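Local structure of 3-keto-5-aminohexanoate cleavage enzyme (Burkholderia xenovorans LB400, 3E49) at residues E212-M217 and Y229-L234; H216-A221 and A248-N253; E96-P101 and L146-T151. The protein binds a zinc ion in a TIM barrel and probably catalyses the cleavage of a beta-keto acid such as 3-keto-5-aminohexanoate. One frame throughout, in Å; residues are numbered along the deposited sequence.

Overall arrangement
Interactions 1 and 2 share helix 211-225, with His216 and Met217 common to both, and their centres are about 4 Å apart. Strand 229-235 and the segment 248-253 also meet directly: Trp231 O lies 2.8 Å from Asn253 N, a probable hydrogen bond. Both contacts line a pocket holding 2-ethoxyethanol, probably from the crystallisation liquor. The nearest atoms of this molecule are about 4 Å from the Trp231 side chain and about 3 Å from that of Arg218. Interaction 3 is separate, its centre about 24 Å from that of interaction 1 and about 28 Å from that of interaction 2. It lies nearer the metal site, with the Phe148 side chain about 8 Å from the zinc ion.

Interaction 1. Residues E212-M217 and Y229-L234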
ATOM      1  N   GLU A 212       2.915  -7.144   2.951  1.00 21.61           N
ATOM      2  CA  GLU A 212       2.555  -5.739   3.136  1.00 22.55           C
ATOM      3  C   GLU A 212       3.511  -4.982   4.043  1.00 19.49           C
ATOM      4  O   GLU A 212       3.720  -3.797   3.843  1.00 21.09           O
ATOM      5  CB  GLU A 212       1.152  -5.612   3.774  1.00 22.31           C
ATOM      6  CG  GLU A 212       0.003  -6.112   2.922  1.00 23.16           C
ATOM      7  CD  GLU A 212      -0.455  -5.171   1.819  1.00 25.10           C
ATOM      8  OE1 GLU A 212       0.220  -4.154   1.533  1.00 22.87           O
ATOM      9  OE2 GLU A 212      -1.547  -5.438   1.257  1.00 24.36           O
ATOM     10  N   ASP A 213       4.032  -5.656   5.067  1.00 19.21           N
ATOM     11  CA  ASP A 213       4.915  -5.052   6.011  1.00 19.12           C
ATOM     12  C   ASP A 213       6.178  -4.703   5.223  1.00 20.68           C
ATOM     13  O   ASP A 213       6.687  -3.569   5.301  1.00 22.11           O
ATOM     14  CB  ASP A 213       5.240  -6.001   7.192  1.00 20.69           C
ATOM     15  CG  ASP A 213       4.074  -6.259   8.092  1.00 21.62           C
ATOM     16  OD1 ASP A 213       3.268  -5.336   8.260  1.00 22.95           O
ATOM     17  OD2 ASP A 213       4.046  -7.347   8.698  1.00 21.80           O
ATOM     18  N   LEU A 214       6.605  -5.646   4.392  1.00 22.95           N
ATOM     19  CA  LEU A 214       7.792  -5.433   3.543  1.00 20.63           C
ATOM     20  C   LEU A 214       7.605  -4.296   2.530  1.00 21.26           C
ATOM     21  O   LEU A 214       8.517  -3.429   2.375  1.00 22.33           O
ATOM     22  CB  LEU A 214       8.212  -6.752   2.882  1.00 22.52           C
ATOM     23  CG  LEU A 214       9.426  -6.772   1.936  1.00 23.34           C
ATOM     24  CD1 LEU A 214      10.027  -8.187   1.864  1.00 21.10           C
ATOM     25  CD2 LEU A 214       9.012  -6.198   0.526  1.00 26.31           C
ATOM     26  N   ALA A 215       6.487  -4.290   1.806  1.00 19.42           N
ATOM     27  CA  ALA A 215       6.186  -3.215   0.817  1.00 20.23           C
ATOM     28  C   ALA A 215       6.185  -1.859   1.522  1.00 21.72           C
ATOM     29  O   ALA A 215       6.639  -0.863   0.993  1.00 21.42           O
ATOM     30  CB  ALA A 215       4.822  -3.452   0.088  1.00 18.46           C
ATOM     31  N   HIS A 216       5.638  -1.787   2.722  1.00 20.73           N
ATOM     32  CA  HIS A 216       5.618  -0.484   3.388  0.50 19.91           C
ATOM     33  C   HIS A 216       6.999  -0.011   3.846  1.00 21.28           C
ATOM     34  O   HIS A 216       7.319   1.177   3.745  1.00 23.85           O
ATOM     35  CB  HIS A 216       4.645  -0.458   4.523  0.50 16.87           C
ATOM     36  CG  HIS A 216       4.393   0.901   5.054  0.50  2.00           C
ATOM     37  ND1 HIS A 216       3.771   1.888   4.328  0.50  5.18           N
ATOM     38  CD2 HIS A 216       4.696   1.450   6.263  0.50  2.00           C
ATOM     39  CE1 HIS A 216       3.664   2.973   5.059  0.50  7.86           C
ATOM     40  NE2 HIS A 216       4.181   2.738   6.241  0.50  5.05           N
HETATM   41  N   MSE A 217       7.833  -0.919   4.297  1.00 21.99           N
HETATM   42  CA  MSE A 217       9.155  -0.530   4.656  1.00 21.35           C
HETATM   43  C   MSE A 217       9.892   0.024   3.427  1.00 23.23           C
HETATM   44  O   MSE A 217      10.544   1.051   3.523  1.00 21.73           O
HETATM   45  CB  MSE A 217       9.899  -1.725   5.258  1.00 23.83           C
HETATM   46  CG  MSE A 217       9.394  -2.179   6.649  1.00 20.87           C
HETATM   47 SE   MSE A 217       9.490  -0.885   8.023  0.75 20.67          SE
HETATM   48  CE  MSE A 217      11.474  -0.757   8.166  1.00 21.58           C
ATOM     49  N   TYR A 229      19.988   5.195  -0.391  1.00 30.95           N
ATOM     50  CA  TYR A 229      20.071   4.063   0.509  1.00 29.51           C
ATOM     51  C   TYR A 229      20.200   2.778  -0.276  1.00 28.36           C
ATOM     52  O   TYR A 229      19.833   2.725  -1.461  1.00 28.53           O
ATOM     53  CB  TYR A 229      18.878   4.031   1.468  1.00 29.65           C
ATOM     54  CG  TYR A 229      17.614   3.380   0.958  1.00 30.92           C
ATOM     55  CD1 TYR A 229      16.804   4.017   0.029  1.00 32.98           C
ATOM     56  CD2 TYR A 229      17.208   2.143   1.447  1.00 29.55           C
ATOM     57  CE1 TYR A 229      15.643   3.417  -0.433  1.00 25.68           C
ATOM     58  CE2 TYR A 229      16.055   1.549   1.012  1.00 32.16           C
ATOM     59  CZ  TYR A 229      15.273   2.191   0.067  1.00 32.72           C
ATOM     60  OH  TYR A 229      14.126   1.589  -0.355  1.00 25.32           O
ATOM     61  N   VAL A 230      20.814   1.781   0.363  1.00 27.02           N
ATOM     62  CA  VAL A 230      20.976   0.436  -0.166  1.00 25.67           C
ATOM     63  C   VAL A 230      20.143  -0.461   0.754  1.00 25.62           C
ATOM     64  O   VAL A 230      20.345  -0.500   1.968  1.00 26.56           O
ATOM     65  CB  VAL A 230      22.418   0.029  -0.164  1.00 25.33           C
ATOM     66  CG1 VAL A 230      22.585  -1.414  -0.687  1.00 28.07           C
ATOM     67  CG2 VAL A 230      23.201   1.030  -1.034  1.00 28.15           C
ATOM     68  N   TRP A 231      19.226  -1.195   0.164  1.00 23.00           N
ATOM     69  CA  TRP A 231      18.261  -1.968   0.927  1.00 22.79           C
ATOM     70  C   TRP A 231      18.610  -3.430   1.079  1.00 23.59           C
ATOM     71  O   TRP A 231      18.950  -4.098   0.099  1.00 23.78           O
ATOM     72  CB  TRP A 231      16.940  -1.827   0.207  1.00 23.20           C
ATOM     73  CG  TRP A 231      15.785  -2.486   0.894  1.00 23.45           C
ATOM     74  CD1 TRP A 231      15.615  -2.640   2.238  1.00 24.73           C
ATOM     75  CD2 TRP A 231      14.590  -2.958   0.271  1.00 25.01           C
ATOM     76  NE1 TRP A 231      14.383  -3.226   2.482  1.00 24.85           N
ATOM     77  CE2 TRP A 231      13.748  -3.433   1.288  1.00 23.96           C
ATOM     78  CE3 TRP A 231      14.154  -3.038  -1.057  1.00 28.60           C
ATOM     79  CZ2 TRP A 231      12.487  -3.987   1.015  1.00 25.78           C
ATOM     80  CZ3 TRP A 231      12.905  -3.623  -1.321  1.00 25.75           C
ATOM     81  CH2 TRP A 231      12.102  -4.075  -0.288  1.00 23.94           C
ATOM     82  N   SER A 232      18.493  -3.944   2.315  1.00 21.36           N
ATOM     83  CA  SER A 232      18.690  -5.363   2.530  1.00 19.06           C
ATOM     84  C   SER A 232      17.531  -5.842   3.374  1.00 20.01           C
ATOM     85  O   SER A 232      17.007  -5.135   4.199  1.00 22.12           O
ATOM     86  CB  SER A 232      19.998  -5.681   3.226  1.00 21.89           C
ATOM     87  OG  SER A 232      20.243  -7.067   3.247  1.00 24.52           O
ATOM     88  N   ILE A 233      17.190  -7.076   3.135  1.00 20.76           N
ATOM     89  CA  ILE A 233      16.075  -7.720   3.811  1.00 19.92           C
ATOM     90  C   ILE A 233      16.556  -8.802   4.759  1.00 21.68           C
ATOM     91  O   ILE A 233      17.365  -9.668   4.368  1.00 20.98           O
ATOM     92  CB  ILE A 233      15.167  -8.351   2.755  1.00 21.10           C
ATOM     93  CG1 ILE A 233      14.382  -7.270   1.959  1.00 22.76           C
ATOM     94  CG2 ILE A 233      14.140  -9.231   3.462  1.00 20.58           C
ATOM     95  CD1 ILE A 233      15.128  -6.569   0.854  1.00 36.17           C
ATOM     96  N   LEU A 234      16.003  -8.794   5.990  1.00 22.42           N
ATOM     97  CA  LEU A 234      16.262  -9.814   6.969  1.00 20.00           C
ATOM     98  C   LEU A 234      14.897 -10.325   7.445  1.00 18.85           C
ATOM     99  O   LEU A 234      14.175  -9.597   8.084  1.00 21.42           O
ATOM    100  CB  LEU A 234      16.977  -9.242   8.186  1.00 22.63           C
ATOM    101  CG  LEU A 234      17.588 -10.192   9.221  1.00 22.98           C
ATOM    102  CD1 LEU A 234      18.162  -9.357  10.386  1.00 24.99           C
ATOM    103  CD2 LEU A 234      16.595 -11.224   9.757  1.00 23.93           C
TER
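Leu214 and Trp231 carry this contact, and Ile233 completes it. The methyl CD2 of Leu214 meets the edge of the Trp231 ring, in its plane. It lies 3.8 Å from Trp231 CH2 and 4.1 Å from Trp231 CZ2, at the six-membered part of the indole. The Leu214 side chain lies roughly perpendicular to that of Trp231. In Trp231 the CG is anti to the backbone N (chi1 -176°), and this sends the long ring out from the strand to the helix. The other methyl, Leu214 CD1, makes a looser contact with Ile233 CG1 at 4.5 Å. No hydrogen bond links the two segments. The contact joins the helix and the second strand of a beta-alpha-beta unit of the TIM barrel, made of strand 195-201, helix 211-225 and strand 229-235. It is buried and apolar. Within the strand, Ile233 CD1 sits over the centre of the Trp231 ring, 3.4 Å above its plane. Tyr229 OH lies on the opposite face, offset toward the rim. The polar atom of the indole points elsewhere: Trp231 NE1 is hydrogen-bonded to Thr199 OG1 on strand 195-201, which is consistent with a fixed ring orientation. Tyr229 OH is hydrogen-bonded to Asp222 OD1, further along helix 211-225.

Interaction 2. Residues H216-A221 and A248-N253; sequences HMRRTA and AAQGAN
Arg218 and Gln250 make the whole contact between the helix and the loop. One hydrogen bond joins them, from Arg218 NH1 to Gln250 OE1, 2.8 Å long. It is bent, with an N-H...acceptor angle of 142°. The donor stands 18° out of the amide carbonyl plane, and the guanidinium and amide planes are 59° apart. The oxygen approaches near the edge of the guanidinium. Arg218 is extended from CG to NE and Gln250 is extended beyond CG, and the two side chains run antiparallel alongside one another.

Looser van der Waals contacts surround the bond: Gln250 OE1 lies 3.3 Å from Arg218 CD, and Gln250 CB lies 3.8 Å from Arg218 NH1.

Arg218 NE and Gln250 NE2 have partners of their own. Arg218 NE forms a salt bridge with Asp222 OD2, which steadies the guanidinium from a second side chain. Gln250 NE2 donates to Ile246 O, so both ends of the amide are held and its flip is fixed.

Within the helix, the side-chain Thr220 OG1 and the backbone Thr220 N both donate to His216 O, from opposite faces of its plane. In the loop, the backbone Gly251 N bonds to Ala248 O at 3.2 Å. Gly251, with positive phi, is the C-prime residue of a Schellman motif that ends helix 240-248.

The contact lies at the surface beside the 2-ethoxyethanol pocket. Pro211 of the third subunit packs on both Arg218 and Gln250. Within the chain, the Arg218-Gln250 bond ties helix 211-225 to the loop leading from helix 240-248 into strand 253-256.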
ATOM      1  N   HIS A 216       5.638  -1.787   2.722  1.00 20.73           N
ATOM      2  CA  HIS A 216       5.618  -0.484   3.388  0.50 19.91           C
ATOM      3  C   HIS A 216       6.999  -0.011   3.846  1.00 21.28           C
ATOM      4  O   HIS A 216       7.319   1.177   3.745  1.00 23.85           O
ATOM      5  CB  HIS A 216       4.645  -0.458   4.523  0.50 16.87           C
ATOM      6  CG  HIS A 216       4.393   0.901   5.054  0.50  2.00           C
ATOM      7  ND1 HIS A 216       3.771   1.888   4.328  0.50  5.18           N
ATOM      8  CD2 HIS A 216       4.696   1.450   6.263  0.50  2.00           C
ATOM      9  CE1 HIS A 216       3.664   2.973   5.059  0.50  7.86           C
ATOM     10  NE2 HIS A 216       4.181   2.738   6.241  0.50  5.05           N
HETATM   11  N   MSE A 217       7.833  -0.919   4.297  1.00 21.99           N
HETATM   12  CA  MSE A 217       9.155  -0.530   4.656  1.00 21.35           C
HETATM   13  C   MSE A 217       9.892   0.024   3.427  1.00 23.23           C
HETATM   14  O   MSE A 217      10.544   1.051   3.523  1.00 21.73           O
HETATM   15  CB  MSE A 217       9.899  -1.725   5.258  1.00 23.83           C
HETATM   16  CG  MSE A 217       9.394  -2.179   6.649  1.00 20.87           C
HETATM   17 SE   MSE A 217       9.490  -0.885   8.023  0.75 20.67          SE
HETATM   18  CE  MSE A 217      11.474  -0.757   8.166  1.00 21.58           C
ATOM     19  N   ARG A 218       9.737  -0.619   2.260  1.00 22.83           N
ATOM     20  CA  ARG A 218      10.397  -0.091   1.049  1.00 21.24           C
ATOM     21  C   ARG A 218       9.847   1.266   0.633  1.00 21.80           C
ATOM     22  O   ARG A 218      10.568   2.170   0.247  1.00 23.69           O
ATOM     23  CB  ARG A 218      10.214  -1.026  -0.127  1.00 21.91           C
ATOM     24  CG  ARG A 218      11.022  -0.530  -1.311  1.00 27.70           C
ATOM     25  CD  ARG A 218      10.533  -1.085  -2.602  1.00 37.07           C
ATOM     26  NE  ARG A 218      11.341  -0.476  -3.637  1.00 39.16           N
ATOM     27  CZ  ARG A 218      11.404  -0.866  -4.902  1.00 40.92           C
ATOM     28  NH1 ARG A 218      10.719  -1.896  -5.336  1.00 30.94           N
ATOM     29  NH2 ARG A 218      12.208  -0.217  -5.734  1.00 48.08           N
ATOM     30  N   ARG A 219       8.529   1.408   0.642  1.00 19.30           N
ATOM     31  CA  ARG A 219       7.889   2.656   0.248  1.00 20.72           C
ATOM     32  C   ARG A 219       8.350   3.802   1.146  1.00 19.12           C
ATOM     33  O   ARG A 219       8.611   4.925   0.663  1.00 22.52           O
ATOM     34  CB  ARG A 219       6.355   2.371   0.463  1.00 22.55           C
ATOM     35  CG  ARG A 219       5.349   3.335   0.199  1.00 29.79           C
ATOM     36  CD  ARG A 219       4.058   2.747   0.786  1.00 21.15           C
ATOM     37  NE  ARG A 219       3.663   1.522   0.101  1.00 22.11           N
ATOM     38  CZ  ARG A 219       3.001   0.516   0.687  1.00 21.69           C
ATOM     39  NH1 ARG A 219       2.746   0.542   1.977  1.00 22.39           N
ATOM     40  NH2 ARG A 219       2.677  -0.557  -0.008  1.00 20.85           N
ATOM     41  N   THR A 220       8.519   3.515   2.440  1.00 16.27           N
ATOM     42  CA  THR A 220       8.875   4.528   3.432  1.00 13.04           C
ATOM     43  C   THR A 220      10.295   4.952   3.139  1.00 15.15           C
ATOM     44  O   THR A 220      10.558   6.137   3.054  1.00 19.29           O
ATOM     45  CB  THR A 220       8.825   4.013   4.781  1.00 17.94           C
ATOM     46  OG1 THR A 220       7.431   3.642   5.025  1.00 17.98           O
ATOM     47  CG2 THR A 220       9.219   5.063   5.837  1.00 13.26           C
ATOM     48  N   ALA A 221      11.113   3.940   3.054  1.00 16.31           N
ATOM     49  CA  ALA A 221      12.584   4.188   2.769  1.00 14.89           C
ATOM     50  C   ALA A 221      12.723   4.915   1.454  1.00 20.23           C
ATOM     51  O   ALA A 221      13.528   5.884   1.356  1.00 21.31           O
ATOM     52  CB  ALA A 221      13.320   2.891   2.786  1.00 17.27           C
ATOM     53  N   ALA A 248      14.792  -9.537  -3.294  1.00 19.10           N
ATOM     54  CA  ALA A 248      15.812  -9.781  -4.360  1.00 21.01           C
ATOM     55  C   ALA A 248      15.196  -9.547  -5.753  1.00 21.66           C
ATOM     56  O   ALA A 248      15.829  -8.955  -6.665  1.00 21.27           O
ATOM     57  CB  ALA A 248      16.379 -11.211  -4.252  1.00 21.89           C
ATOM     58  N   ALA A 249      13.928  -9.937  -5.868  1.00 22.16           N
ATOM     59  CA  ALA A 249      13.158  -9.801  -7.112  1.00 22.27           C
ATOM     60  C   ALA A 249      12.888  -8.379  -7.490  1.00 21.67           C
ATOM     61  O   ALA A 249      12.516  -8.134  -8.620  1.00 24.11           O
ATOM     62  CB  ALA A 249      11.795 -10.592  -6.985  1.00 22.44           C
ATOM     63  N   GLN A 250      13.077  -7.424  -6.583  1.00 20.91           N
ATOM     64  CA  GLN A 250      12.794  -6.068  -6.882  1.00 22.97           C
ATOM     65  C   GLN A 250      13.988  -5.188  -6.648  1.00 23.53           C
ATOM     66  O   GLN A 250      13.853  -4.006  -6.372  1.00 25.23           O
ATOM     67  CB  GLN A 250      11.558  -5.559  -6.135  1.00 21.88           C
ATOM     68  CG  GLN A 250      11.696  -5.534  -4.640  1.00 20.49           C
ATOM     69  CD  GLN A 250      10.362  -5.260  -3.974  1.00 23.04           C
ATOM     70  OE1 GLN A 250       9.953  -4.096  -3.833  1.00 23.83           O
ATOM     71  NE2 GLN A 250       9.698  -6.310  -3.546  1.00 23.85           N
ATOM     72  N   GLY A 251      15.160  -5.796  -6.736  1.00 24.30           N
ATOM     73  CA  GLY A 251      16.420  -5.039  -6.686  1.00 26.11           C
ATOM     74  C   GLY A 251      17.093  -4.928  -5.330  1.00 26.27           C
ATOM     75  O   GLY A 251      18.120  -4.281  -5.212  1.00 28.99           O
ATOM     76  N   ALA A 252      16.518  -5.539  -4.296  1.00 22.31           N
ATOM     77  CA  ALA A 252      17.128  -5.439  -2.977  1.00 22.88           C
ATOM     78  C   ALA A 252      18.272  -6.457  -2.769  1.00 21.82           C
ATOM     79  O   ALA A 252      18.480  -7.390  -3.568  1.00 22.43           O
ATOM     80  CB  ALA A 252      16.097  -5.668  -1.904  1.00 23.44           C
ATOM     81  N   ASN A 253      18.965  -6.264  -1.651  1.00 22.34           N
ATOM     82  CA  ASN A 253      20.027  -7.128  -1.204  1.00 23.31           C
ATOM     83  C   ASN A 253      19.471  -8.024  -0.132  1.00 22.98           C
ATOM     84  O   ASN A 253      18.359  -7.804   0.320  1.00 23.37           O
ATOM     85  CB  ASN A 253      21.181  -6.269  -0.757  1.00 23.78           C
ATOM     86  CG  ASN A 253      21.651  -5.408  -1.893  1.00 27.47           C
ATOM     87  OD1 ASN A 253      22.216  -5.922  -2.868  1.00 26.60           O
ATOM     88  ND2 ASN A 253      21.368  -4.114  -1.815  1.00 23.90           N
TER

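Interaction 3. Residues E96-P101 and L146-T151; sequences EERLRP and LVFKNT
Arg98 reaches Phe148 and Asn150 through a bend at its third torsion (chi3 77°), which turns the guanidinium off the line of the chain. Asn150 keeps its CG beside the backbone N (chi1 -70°), which brings OD1 to the guanidinium. Arg98 NE then lies 3.7 Å from Phe148 CE1, and Arg98 NH2 lies 3.8 Å from Phe148 CZ. The guanidinium and ring planes are nearly perpendicular, so the two groups do not stack. Arg98 NH2 also donates to Asn150 OD1, 2.7 Å away. This bond is weak, since its N-H...acceptor angle is 117°. Asn150 has two conformers, so this weak bond is also doubtful. Lys149 O lies over one face of the guanidinium, 4.0 Å from Arg98 NH2, too far for a bond. Asn150 ND2 sits above the rim of the Phe148 ring. Phe119 also meets this ring, roughly at right angles. Lys149 NZ turns to Asp154 and to Asp145 of the second subunit. The contact ties helix 95-105 to the long excursion between strand 109-113 and helix 152-163, where strand 147-148 pairs antiparallel with 117-118. Such long loops after the barrel strands are usual around the active-site mouth of a TIM barrel; here Phe148 stands about 8 Å from the zinc ion, measured from its side chain.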
ATOM      1  N   GLU A  96      28.133   1.028  27.045  1.00 61.51           N
ATOM      2  CA  GLU A  96      29.592   1.173  26.868  1.00 60.82           C
ATOM      3  C   GLU A  96      30.185  -0.166  26.451  1.00 59.22           C
ATOM      4  O   GLU A  96      31.037  -0.249  25.573  1.00 58.47           O
ATOM      5  CB  GLU A  96      30.252   1.623  28.179  1.00 61.44           C
ATOM      6  N   GLU A  97      29.704  -1.215  27.107  1.00 58.89           N
ATOM      7  CA  GLU A  97      30.159  -2.565  26.850  1.00 58.79           C
ATOM      8  C   GLU A  97      29.767  -2.987  25.439  1.00 57.56           C
ATOM      9  O   GLU A  97      30.477  -3.760  24.784  1.00 56.76           O
ATOM     10  CB  GLU A  97      29.548  -3.527  27.880  1.00 58.00           C
ATOM     11  N   ARG A  98      28.609  -2.494  24.999  1.00 55.80           N
ATOM     12  CA  ARG A  98      28.099  -2.803  23.667  1.00 54.23           C
ATOM     13  C   ARG A  98      29.036  -2.285  22.572  1.00 48.84           C
ATOM     14  O   ARG A  98      29.300  -3.001  21.613  1.00 47.40           O
ATOM     15  CB  ARG A  98      26.650  -2.296  23.505  1.00 54.57           C
ATOM     16  CG  ARG A  98      25.610  -3.318  23.984  1.00 57.73           C
ATOM     17  CD  ARG A  98      24.204  -2.735  24.232  1.00 58.29           C
ATOM     18  NE  ARG A  98      23.443  -2.484  23.001  1.00 66.38           N
ATOM     19  CZ  ARG A  98      23.283  -1.298  22.403  1.00 67.62           C
ATOM     20  NH1 ARG A  98      23.820  -0.182  22.898  1.00 69.07           N
ATOM     21  NH2 ARG A  98      22.565  -1.224  21.288  1.00 67.15           N
ATOM     22  N   LEU A  99      29.579  -1.088  22.752  1.00 44.74           N
ATOM     23  CA  LEU A  99      30.463  -0.487  21.750  1.00 43.80           C
ATOM     24  C   LEU A  99      31.928  -0.868  21.742  1.00 41.75           C
ATOM     25  O   LEU A  99      32.642  -0.509  20.805  1.00 39.45           O
ATOM     26  CB  LEU A  99      30.388   1.039  21.839  1.00 45.30           C
ATOM     27  CG  LEU A  99      29.356   1.765  20.977  1.00 50.98           C
ATOM     28  CD1 LEU A  99      29.255   3.233  21.398  1.00 52.65           C
ATOM     29  CD2 LEU A  99      29.762   1.651  19.487  1.00 50.65           C
ATOM     30  N   ARG A 100      32.412  -1.600  22.736  1.00 42.12           N
ATOM     31  CA  ARG A 100      33.858  -1.884  22.761  1.00 42.73           C
ATOM     32  C   ARG A 100      34.456  -2.572  21.536  1.00 38.94           C
ATOM     33  O   ARG A 100      35.509  -2.172  21.055  1.00 38.55           O
ATOM     34  CB  ARG A 100      34.270  -2.603  24.045  1.00 42.77           C
ATOM     35  CG  ARG A 100      34.233  -1.694  25.249  1.00 47.65           C
ATOM     36  CD  ARG A 100      35.078  -2.253  26.392  1.00 49.23           C
ATOM     37  NE  ARG A 100      35.010  -1.397  27.586  1.00 55.96           N
ATOM     38  CZ  ARG A 100      34.257  -1.626  28.661  1.00 56.85           C
ATOM     39  NH1 ARG A 100      33.483  -2.703  28.745  1.00 62.81           N
ATOM     40  NH2 ARG A 100      34.285  -0.763  29.669  1.00 58.12           N
ATOM     41  N   PRO A 101      33.815  -3.635  21.042  1.00 36.51           N
ATOM     42  CA  PRO A 101      34.350  -4.287  19.856  1.00 35.63           C
ATOM     43  C   PRO A 101      34.483  -3.369  18.632  1.00 34.51           C
ATOM     44  O   PRO A 101      35.541  -3.335  18.000  1.00 34.70           O
ATOM     45  CB  PRO A 101      33.340  -5.424  19.607  1.00 35.24           C
ATOM     46  CG  PRO A 101      32.784  -5.705  20.940  1.00 34.06           C
ATOM     47  CD  PRO A 101      32.655  -4.364  21.576  1.00 35.84           C
ATOM     48  N   LEU A 146      12.592  -6.930  29.679  1.00 41.20           N
ATOM     49  CA  LEU A 146      13.726  -6.057  29.359  1.00 43.31           C
ATOM     50  C   LEU A 146      13.527  -5.269  28.059  1.00 41.65           C
ATOM     51  O   LEU A 146      12.812  -5.683  27.149  1.00 41.48           O
ATOM     52  CB  LEU A 146      15.038  -6.855  29.421  1.00 44.72           C
ATOM     53  CG  LEU A 146      15.382  -7.367  30.859  1.00 47.72           C
ATOM     54  CD1 LEU A 146      16.593  -8.265  30.826  1.00 47.52           C
ATOM     55  CD2 LEU A 146      15.586  -6.240  31.929  1.00 44.87           C
ATOM     56  N   VAL A 147      14.112  -4.082  28.012  1.00 39.53           N
ATOM     57  CA  VAL A 147      13.997  -3.230  26.840  1.00 37.98           C
ATOM     58  C   VAL A 147      15.318  -3.266  26.122  1.00 37.94           C
ATOM     59  O   VAL A 147      16.351  -3.250  26.773  1.00 39.42           O
ATOM     60  CB  VAL A 147      13.687  -1.766  27.261  1.00 37.53           C
ATOM     61  CG1 VAL A 147      13.858  -0.825  26.097  1.00 39.26           C
ATOM     62  CG2 VAL A 147      12.275  -1.657  27.794  1.00 39.92           C
ATOM     63  N   PHE A 148      15.310  -3.338  24.799  1.00 37.77           N
ATOM     64  CA  PHE A 148      16.554  -3.205  24.068  1.00 41.21           C
ATOM     65  C   PHE A 148      16.682  -1.687  23.889  1.00 40.17           C
ATOM     66  O   PHE A 148      15.966  -1.101  23.089  1.00 39.23           O
ATOM     67  CB  PHE A 148      16.520  -3.940  22.726  1.00 45.19           C
ATOM     68  CG  PHE A 148      17.870  -4.010  22.025  1.00 52.96           C
ATOM     69  CD1 PHE A 148      19.060  -4.109  22.760  1.00 59.95           C
ATOM     70  CD2 PHE A 148      17.950  -4.095  20.633  1.00 59.94           C
ATOM     71  CE1 PHE A 148      20.296  -4.227  22.124  1.00 61.57           C
ATOM     72  CE2 PHE A 148      19.192  -4.231  19.989  1.00 61.27           C
ATOM     73  CZ  PHE A 148      20.361  -4.293  20.740  1.00 59.90           C
ATOM     74  N   LYS A 149      17.551  -1.074  24.684  1.00 39.21           N
ATOM     75  CA  LYS A 149      17.714   0.372  24.714  1.00 38.75           C
ATOM     76  C   LYS A 149      18.670   0.901  23.660  1.00 35.90           C
ATOM     77  O   LYS A 149      19.802   0.485  23.588  1.00 36.46           O
ATOM     78  CB  LYS A 149      18.182   0.834  26.110  1.00 39.64           C
ATOM     79  CG  LYS A 149      18.654   2.318  26.193  1.00 42.20           C
ATOM     80  CD  LYS A 149      19.087   2.744  27.635  1.00 41.13           C
ATOM     81  CE  LYS A 149      19.530   4.218  27.717  1.00 42.39           C
ATOM     82  NZ  LYS A 149      20.816   4.497  26.996  1.00 41.99           N
ATOM     83  N   ASN A 150      18.154   1.795  22.825  1.00 33.11           N
ATOM     84  CA  ASN A 150      18.880   2.444  21.759  0.50 31.21           C
ATOM     85  C   ASN A 150      18.267   3.849  21.635  1.00 31.31           C
ATOM     86  O   ASN A 150      17.513   4.085  20.697  1.00 28.14           O
ATOM     87  CB  ASN A 150      18.630   1.672  20.461  0.50 31.78           C
ATOM     88  CG  ASN A 150      19.290   0.299  20.435  0.50 30.24           C
ATOM     89  OD1 ASN A 150      20.513   0.205  20.359  0.50 33.28           O
ATOM     90  ND2 ASN A 150      18.482  -0.765  20.404  0.50 27.81           N
ATOM     91  N   THR A 151      18.524   4.744  22.590  1.00 30.55           N
ATOM     92  CA  THR A 151      17.952   6.079  22.613  1.00 29.50           C
ATOM     93  C   THR A 151      18.528   6.998  21.536  1.00 27.93           C
ATOM     94  O   THR A 151      19.533   6.690  20.900  1.00 28.25           O
ATOM     95  CB  THR A 151      18.173   6.768  23.993  1.00 29.25           C
ATOM     96  OG1 THR A 151      19.568   6.953  24.205  1.00 29.23           O
ATOM     97  CG2 THR A 151      17.556   5.943  25.152  1.00 29.04           C
TER